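PDB 3OMB: extracellular solute-binding protein, family 1 from Bifidobacterium longum subsp. infantis ATCC 15697, which probably captures an extracellular solute, perhaps a carbohydrate, for delivery to an ABC-type importer, and carries a bound magnesium ion. Local coordinates for residues A[488-491]-A[492-496]. Residues are numbered along the deposited sequence; the frame is centred on the assembly and turned at random.
Sequences NTTM and QKTAT
Thr490 and Thr494 meet on the buried side of the first turn of helix 490-500, where a threonine hydroxyl folds back on the carbonyl one turn earlier. Thr494 OG1 stands beside its own backbone N (chi1 -65°) and gives a hydrogen bond of 2.8 Å to Thr490 O. That oxygen also accepts the regular i to i+4 bond from Thr494 N, and the two donors reach it from opposite faces of the carbonyl plane, the hydroxyl lying well above it. The two side chains run at a slant to each other, Thr490 CG2 coming within 4.1 Å of Thr494 OG1. Tyr264 OH is a further hydrogen-bonding partner of Thr494 OG1, while Thr490 OG1 hydrogen-bonds to Ile486 O, in the preceding helix 473-486. A valine in place of Thr494 would probably leave Thr490 O with its backbone donor alone and Tyr264 OH without this mate. Met491, a selenomethionine bent at chi2, reaches out to Leu216 and Phe221 in loop regions, Leu216 also touching Thr494, and Thr490 packs on Tyr510 and Leu514 of helix 503-516. On another side Thr489, at the N-cap position but with no capping bond from its side chain, lies alongside Lys493, both pointing the same way, with OG1 4.0 Å from Lys493 CD. Lys493 CG passes 3.2 Å from Thr489 O, which takes the backbone hydrogen bond of Lys493 N at 2.8 Å.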
loop_
_atom_site.group_PDB
_atom_site.type_symbol
_atom_site.label_atom_id
_atom_site.label_comp_id
_atom_site.label_asym_id
_atom_site.label_seq_id
_atom_site.Cartn_x
_atom_site.Cartn_y
_atom_site.Cartn_z
ATOM N N ASN A 488 16.280 -10.505 11.307
ATOM C CA ASN A 488 17.743 -10.427 11.364
ATOM C C ASN A 488 18.368 -11.181 10.182
ATOM O O ASN A 488 19.209 -10.617 9.483
ATOM C CB ASN A 488 18.269 -10.980 12.714
ATOM C CG ASN A 488 19.793 -10.866 12.861
ATOM O OD1 ASN A 488 20.412 -9.890 12.427
ATOM N ND2 ASN A 488 20.397 -11.865 13.501
ATOM N N THR A 489 17.945 -12.435 9.950
ATOM C CA THR A 489 18.501 -13.263 8.860
ATOM C C THR A 489 17.468 -13.936 7.927
ATOM O O THR A 489 17.862 -14.601 6.960
ATOM C CB THR A 489 19.452 -14.393 9.382
ATOM O OG1 THR A 489 18.711 -15.324 10.185
ATOM C CG2 THR A 489 20.660 -13.836 10.192
ATOM N N THR A 490 16.175 -13.774 8.213
ATOM C CA THR A 490 15.122 -14.433 7.429
ATOM C C THR A 490 15.120 -14.081 5.929
ATOM O O THR A 490 15.053 -14.989 5.098
ATOM C CB THR A 490 13.730 -14.254 8.056
ATOM O OG1 THR A 490 13.749 -14.778 9.389
ATOM C CG2 THR A 490 12.653 -15.011 7.262
HETATM N N MSE A 491 15.190 -12.795 5.575
HETATM C CA MSE A 491 15.193 -12.441 4.146
HETATM C C MSE A 491 16.470 -12.916 3.471
HETATM O O MSE A 491 16.442 -13.396 2.353
HETATM C CB MSE A 491 15.055 -10.936 3.938
HETATM C CG MSE A 491 13.793 -10.385 4.522
HETATM SE SE MSE A 491 12.205 -11.182 3.740
HETATM C CE MSE A 491 10.929 -10.052 4.721
ATOM N N GLN A 492 17.584 -12.798 4.184
ATOM C CA GLN A 492 18.876 -13.190 3.664
ATOM C C GLN A 492 18.854 -14.694 3.376
ATOM O O GLN A 492 19.228 -15.120 2.294
ATOM C CB GLN A 492 19.968 -12.822 4.676
ATOM C CG GLN A 492 20.141 -11.292 4.937
ATOM C CD GLN A 492 18.868 -10.563 5.468
ATOM O OE1 GLN A 492 18.201 -11.021 6.406
ATOM N NE2 GLN A 492 18.545 -9.412 4.850
ATOM N N LYS A 493 18.391 -15.486 4.341
ATOM C CA LYS A 493 18.286 -16.929 4.174
ATOM C C LYS A 493 17.296 -17.310 3.078
ATOM O O LYS A 493 17.544 -18.253 2.322
ATOM C CB LYS A 493 17.880 -17.600 5.499
ATOM C CG LYS A 493 18.998 -17.591 6.536
ATOM C CD LYS A 493 18.749 -18.505 7.731
ATOM C CE LYS A 493 18.818 -20.010 7.369
ATOM N NZ LYS A 493 19.941 -20.405 6.441
ATOM N N THR A 494 16.172 -16.591 3.015
ATOM C CA THR A 494 15.162 -16.805 1.978
ATOM C C THR A 494 15.773 -16.603 0.583
ATOM O O THR A 494 15.615 -17.462 -0.302
ATOM C CB THR A 494 13.907 -15.888 2.169
ATOM O OG1 THR A 494 13.224 -16.252 3.384
ATOM C CG2 THR A 494 12.902 -16.061 1.024
ATOM N N ALA A 495 16.473 -15.484 0.393
ATOM C CA ALA A 495 17.118 -15.178 -0.895
ATOM C C ALA A 495 18.142 -16.257 -1.255
ATOM O O ALA A 495 18.206 -16.694 -2.404
ATOM C CB ALA A 495 17.797 -13.837 -0.837
ATOM N N THR A 496 18.942 -16.676 -0.274
ATOM C CA THR A 496 19.993 -17.674 -0.509
ATOM C C THR A 496 19.404 -19.019 -0.935
ATOM O O THR A 496 19.897 -19.644 -1.862
ATOM C CB THR A 496 20.910 -17.851 0.730
ATOM O OG1 THR A 496 21.544 -16.599 1.025
ATOM C CG2 THR A 496 21.995 -18.939 0.479
#